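Local coordinates for Non-heme chloroperoxidase CPO-A1 (Streptomyces aureofaciens, PDB 1A8Q), which is a cofactor-free haloperoxidase of the alpha/beta hydrolase superfamily that can brominate and may chlorinate in 7-chlorotetracycline biosynthesis, at residues L117-N131 with V217-T231. Residues are numbered along the deposited sequence; the frame is centred on the assembly and turned at random.
Sequences LLSAIPPVMIKSDKN and VVHGDDDQVVPIDAT
The His219 ring carries Ser119 CA over one face, a CH-pi contact 3.6 Å from CA to the ring centroid. Ala120 O and Val226 O lie at the ring edge, in its plane. The contact lies at the C-terminal ends of parallel strands 112-118 and 215-220 of the alpha/beta hydrolase fold. His219 NE2 donates to Val226 O at 2.9 Å, and a water joins His219 ND1 to Ala120 N. With partners at both nitrogens, the ring's rotation is probably fixed. Val218 N donates to Leu117 O, and Ser119 N to Val218 O in a nearly straight bond (175°). Past the strands, the loop of 217-231 carries Asp223 of the catalytic triad with Ser94 and His252. Asp223 OD2 bonds His252 ND1 and takes a 2.6 Å bond from a second water, which also accepts from Ser119 OG and Gly220 N. Ser119 is second shell to the acid. Met125 crosses Val226 at about a right angle, with SD 3.8 Å from Val226 CG1. Asp223 OD1 accepts from Val225 N, an Asx turn, and also from Val226 N, which completes an Asx motif and comes from above the carboxylate plane at 2.8 Å.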
loop_
_atom_site.group_PDB
_atom_site.type_symbol
_atom_site.label_atom_id
_atom_site.label_comp_id
_atom_site.label_asym_id
_atom_site.label_seq_id
_atom_site.Cartn_x
_atom_site.Cartn_y
_atom_site.Cartn_z
ATOM N N LEU A 117 3.096 5.583 5.944
ATOM C CA LEU A 117 3.639 4.831 4.806
ATOM C C LEU A 117 4.177 3.544 5.377
ATOM O O LEU A 117 5.198 3.517 6.058
ATOM C CB LEU A 117 4.777 5.645 4.150
ATOM C CG LEU A 117 4.366 6.865 3.330
ATOM C CD1 LEU A 117 5.685 7.507 2.845
ATOM C CD2 LEU A 117 3.546 6.566 2.093
ATOM N N LEU A 118 3.468 2.426 5.151
ATOM C CA LEU A 118 3.932 1.137 5.669
ATOM C C LEU A 118 4.580 0.329 4.572
ATOM O O LEU A 118 3.905 0.004 3.557
ATOM C CB LEU A 118 2.645 0.370 6.153
ATOM C CG LEU A 118 2.900 -1.069 6.618
ATOM C CD1 LEU A 118 3.779 -1.170 7.849
ATOM C CD2 LEU A 118 1.562 -1.773 6.955
ATOM N N SER A 119 5.853 0.025 4.716
ATOM C CA SER A 119 6.618 -0.806 3.763
ATOM C C SER A 119 6.362 -0.310 2.353
ATOM O O SER A 119 6.060 -1.120 1.455
ATOM C CB SER A 119 6.168 -2.272 3.892
ATOM O OG SER A 119 6.178 -2.666 5.295
ATOM N N ALA A 120 6.505 0.999 2.129
ATOM C CA ALA A 120 6.070 1.629 0.917
ATOM C C ALA A 120 7.195 1.895 -0.081
ATOM O O ALA A 120 8.339 2.081 0.328
ATOM C CB ALA A 120 5.379 2.951 1.275
ATOM N N ILE A 121 6.816 1.989 -1.341
ATOM C CA ILE A 121 7.782 2.183 -2.409
ATOM C C ILE A 121 8.499 3.522 -2.511
ATOM O O ILE A 121 9.584 3.480 -3.123
ATOM C CB ILE A 121 7.145 1.849 -3.776
ATOM C CG1 ILE A 121 6.020 2.814 -4.143
ATOM C CG2 ILE A 121 6.683 0.372 -3.790
ATOM C CD1 ILE A 121 5.474 2.586 -5.562
ATOM N N PRO A 122 7.997 4.646 -2.063
ATOM C CA PRO A 122 8.753 5.915 -2.259
ATOM C C PRO A 122 10.075 5.819 -1.563
ATOM O O PRO A 122 10.263 5.148 -0.550
ATOM C CB PRO A 122 7.845 7.002 -1.683
ATOM C CG PRO A 122 6.463 6.387 -1.762
ATOM C CD PRO A 122 6.724 4.928 -1.429
ATOM N N PRO A 123 11.109 6.527 -2.100
ATOM C CA PRO A 123 10.961 7.391 -3.224
ATOM C C PRO A 123 10.994 6.741 -4.608
ATOM O O PRO A 123 10.251 7.203 -5.459
ATOM C CB PRO A 123 12.210 8.329 -3.135
ATOM C CG PRO A 123 12.800 8.049 -1.808
ATOM C CD PRO A 123 12.418 6.660 -1.382
ATOM N N VAL A 124 11.853 5.785 -4.814
ATOM C CA VAL A 124 11.937 5.105 -6.111
ATOM C C VAL A 124 12.571 3.747 -5.887
ATOM O O VAL A 124 13.521 3.604 -5.133
ATOM C CB VAL A 124 12.645 5.932 -7.203
ATOM C CG1 VAL A 124 14.065 6.277 -6.807
ATOM C CG2 VAL A 124 12.593 5.179 -8.528
ATOM N N MET A 125 12.021 2.686 -6.541
ATOM C CA MET A 125 12.566 1.368 -6.334
ATOM C C MET A 125 13.736 0.934 -7.219
ATOM O O MET A 125 14.604 0.222 -6.717
ATOM C CB MET A 125 11.413 0.338 -6.659
ATOM C CG MET A 125 10.326 0.569 -5.588
ATOM S SD MET A 125 10.502 -0.720 -4.344
ATOM C CE MET A 125 9.828 -2.096 -5.293
ATOM N N ILE A 126 13.700 1.356 -8.479
ATOM C CA ILE A 126 14.689 0.827 -9.429
ATOM C C ILE A 126 16.137 1.164 -9.085
ATOM O O ILE A 126 16.467 2.291 -8.733
ATOM C CB ILE A 126 14.331 1.272 -10.852
ATOM C CG1 ILE A 126 15.199 0.592 -11.915
ATOM C CG2 ILE A 126 14.402 2.775 -11.083
ATOM C CD1 ILE A 126 15.067 -0.900 -11.985
ATOM N N LYS A 127 16.967 0.126 -9.152
ATOM C CA LYS A 127 18.399 0.338 -8.946
ATOM C C LYS A 127 18.987 1.149 -10.098
ATOM O O LYS A 127 18.650 0.987 -11.266
ATOM C CB LYS A 127 19.102 -1.023 -8.919
ATOM C CG LYS A 127 20.588 -1.038 -8.626
ATOM C CD LYS A 127 21.118 -2.466 -8.670
ATOM C CE LYS A 127 22.640 -2.500 -8.471
ATOM N NZ LYS A 127 22.996 -3.806 -7.820
ATOM N N SER A 128 19.914 2.024 -9.697
ATOM C CA SER A 128 20.647 2.778 -10.747
ATOM C C SER A 128 21.953 3.223 -10.099
ATOM O O SER A 128 22.167 2.998 -8.909
ATOM C CB SER A 128 19.821 3.976 -11.186
ATOM O OG SER A 128 19.692 4.979 -10.186
ATOM N N ASP A 129 22.793 3.977 -10.845
ATOM C CA ASP A 129 24.008 4.492 -10.172
ATOM C C ASP A 129 23.698 5.476 -9.078
ATOM O O ASP A 129 24.479 5.660 -8.122
ATOM C CB ASP A 129 24.904 5.133 -11.264
ATOM C CG ASP A 129 25.511 4.140 -12.213
ATOM O OD1 ASP A 129 25.560 2.931 -11.889
ATOM O OD2 ASP A 129 25.938 4.487 -13.337
ATOM N N LYS A 130 22.580 6.206 -9.149
ATOM C CA LYS A 130 22.129 7.145 -8.146
ATOM C C LYS A 130 21.433 6.428 -6.991
ATOM O O LYS A 130 21.393 6.982 -5.876
ATOM C CB LYS A 130 21.138 8.092 -8.831
ATOM C CG LYS A 130 20.479 9.224 -8.101
ATOM C CD LYS A 130 19.453 9.883 -9.023
ATOM C CE LYS A 130 18.598 10.878 -8.278
ATOM N NZ LYS A 130 17.504 11.392 -9.158
ATOM N N ASN A 131 20.946 5.205 -7.177
ATOM C CA ASN A 131 20.230 4.441 -6.135
ATOM C C ASN A 131 20.746 3.019 -6.110
ATOM O O ASN A 131 20.115 2.026 -6.565
ATOM C CB ASN A 131 18.733 4.417 -6.461
ATOM C CG ASN A 131 17.800 3.742 -5.477
ATOM O OD1 ASN A 131 18.064 3.726 -4.281
ATOM N ND2 ASN A 131 16.672 3.136 -5.905
ATOM N N VAL A 217 6.564 6.705 8.933
ATOM C CA VAL A 217 7.071 5.718 7.972
ATOM C C VAL A 217 7.436 4.488 8.766
ATOM O O VAL A 217 8.210 4.547 9.738
ATOM C CB VAL A 217 8.316 6.275 7.232
ATOM C CG1 VAL A 217 8.816 5.198 6.265
ATOM C CG2 VAL A 217 7.939 7.549 6.477
ATOM N N VAL A 218 6.794 3.325 8.508
ATOM C CA VAL A 218 7.102 2.078 9.197
ATOM C C VAL A 218 7.671 1.084 8.181
ATOM O O VAL A 218 7.099 1.056 7.095
ATOM C CB VAL A 218 5.810 1.448 9.799
ATOM C CG1 VAL A 218 6.077 0.088 10.429
ATOM C CG2 VAL A 218 5.258 2.411 10.863
ATOM N N HIS A 219 8.726 0.326 8.485
ATOM C CA HIS A 219 9.225 -0.590 7.463
ATOM C C HIS A 219 9.968 -1.706 8.165
ATOM O O HIS A 219 10.680 -1.434 9.158
ATOM C CB HIS A 219 10.198 0.183 6.547
ATOM C CG HIS A 219 10.255 -0.279 5.123
ATOM N ND1 HIS A 219 9.788 0.478 4.121
ATOM C CD2 HIS A 219 10.717 -1.438 4.590
ATOM C CE1 HIS A 219 9.924 -0.158 2.949
ATOM N NE2 HIS A 219 10.483 -1.319 3.224
ATOM N N GLY A 220 9.807 -2.923 7.674
ATOM C CA GLY A 220 10.519 -4.047 8.300
ATOM C C GLY A 220 11.927 -4.092 7.707
ATOM O O GLY A 220 12.083 -3.875 6.502
ATOM N N ASP A 221 12.895 -4.594 8.475
ATOM C CA ASP A 221 14.226 -4.734 7.878
ATOM C C ASP A 221 14.494 -6.116 7.336
ATOM O O ASP A 221 15.613 -6.399 6.927
ATOM C CB ASP A 221 15.295 -4.315 8.901
ATOM C CG ASP A 221 15.463 -5.282 10.026
ATOM O OD1 ASP A 221 14.921 -6.410 10.055
ATOM O OD2 ASP A 221 16.238 -4.895 10.964
ATOM N N ASP A 222 13.461 -6.986 7.254
ATOM C CA ASP A 222 13.579 -8.207 6.484
ATOM C C ASP A 222 12.551 -8.211 5.340
ATOM O O ASP A 222 11.939 -9.248 5.013
ATOM C CB ASP A 222 13.418 -9.458 7.358
ATOM C CG ASP A 222 13.806 -10.719 6.621
ATOM O OD1 ASP A 222 14.723 -10.683 5.772
ATOM O OD2 ASP A 222 13.144 -11.761 6.808
ATOM N N ASP A 223 12.328 -7.025 4.794
ATOM C CA ASP A 223 11.368 -6.890 3.674
ATOM C C ASP A 223 12.078 -7.335 2.399
ATOM O O ASP A 223 12.985 -6.695 1.858
ATOM C CB ASP A 223 10.849 -5.459 3.644
ATOM C CG ASP A 223 9.676 -5.273 2.712
ATOM O OD1 ASP A 223 9.679 -5.961 1.657
ATOM O OD2 ASP A 223 8.803 -4.458 3.035
ATOM N N GLN A 224 11.585 -8.464 1.886
ATOM C CA GLN A 224 12.205 -9.077 0.691
ATOM C C GLN A 224 11.551 -8.608 -0.580
ATOM O O GLN A 224 11.858 -9.124 -1.683
ATOM C CB GLN A 224 12.069 -10.604 0.850
ATOM C CG GLN A 224 12.821 -11.208 2.010
ATOM C CD GLN A 224 12.638 -12.696 2.212
ATOM O OE1 GLN A 224 12.313 -13.411 1.258
ATOM N NE2 GLN A 224 12.856 -13.187 3.426
ATOM N N VAL A 225 10.647 -7.648 -0.521
ATOM C CA VAL A 225 9.919 -7.137 -1.688
ATOM C C VAL A 225 10.304 -5.675 -1.941
ATOM O O VAL A 225 10.613 -5.283 -3.084
ATOM C CB VAL A 225 8.397 -7.242 -1.490
ATOM C CG1 VAL A 225 7.594 -6.734 -2.687
ATOM C CG2 VAL A 225 7.976 -8.701 -1.223
ATOM N N VAL A 226 10.273 -4.856 -0.889
ATOM C CA VAL A 226 10.552 -3.421 -0.968
ATOM C C VAL A 226 11.706 -3.145 -0.009
ATOM O O VAL A 226 11.531 -3.125 1.192
ATOM C CB VAL A 226 9.299 -2.611 -0.624
ATOM C CG1 VAL A 226 9.559 -1.102 -0.641
ATOM C CG2 VAL A 226 8.160 -2.921 -1.623
ATOM N N PRO A 227 12.915 -2.962 -0.523
ATOM C CA PRO A 227 14.099 -2.916 0.333
ATOM C C PRO A 227 14.139 -1.671 1.194
ATOM O O PRO A 227 14.041 -0.570 0.681
ATOM C CB PRO A 227 15.274 -2.968 -0.640
ATOM C CG PRO A 227 14.700 -2.467 -1.926
ATOM C CD PRO A 227 13.291 -3.044 -1.960
ATOM N N ILE A 228 14.297 -1.904 2.514
ATOM C CA ILE A 228 14.245 -0.767 3.421
ATOM C C ILE A 228 15.250 0.313 3.101
ATOM O O ILE A 228 14.860 1.478 3.177
ATOM C CB ILE A 228 14.381 -1.251 4.886
ATOM C CG1 ILE A 228 14.123 -0.105 5.848
ATOM C CG2 ILE A 228 15.717 -1.930 5.162
ATOM C CD1 ILE A 228 14.020 -0.571 7.301
ATOM N N ASP A 229 16.487 -0.047 2.802
ATOM C CA ASP A 229 17.468 1.047 2.595
ATOM C C ASP A 229 17.205 1.965 1.431
ATOM O O ASP A 229 17.653 3.139 1.379
ATOM C CB ASP A 229 18.851 0.387 2.439
ATOM C CG ASP A 229 19.289 -0.243 3.749
ATOM O OD1 ASP A 229 18.912 0.216 4.849
ATOM O OD2 ASP A 229 20.017 -1.243 3.654
ATOM N N ALA A 230 16.563 1.487 0.373
ATOM C CA ALA A 230 16.282 2.309 -0.792
ATOM C C ALA A 230 15.007 3.106 -0.629
ATOM O O ALA A 230 14.746 4.016 -1.393
ATOM C CB ALA A 230 16.145 1.440 -2.047
ATOM N N THR A 231 14.087 2.641 0.244
ATOM C CA THR A 231 12.756 3.265 0.285
ATOM C C THR A 231 12.483 3.890 1.641
ATOM O O THR A 231 12.789 5.054 1.860
ATOM C CB THR A 231 11.693 2.168 -0.043
ATOM O OG1 THR A 231 11.854 1.102 0.900
ATOM C CG2 THR A 231 11.995 1.659 -1.457
HETATM O O HOH W 1 7.886 2.674 4.115
HETATM O O HOH W 2 8.312 -4.189 5.588
HETATM O O HOH W 3 15.052 5.388 -3.692
#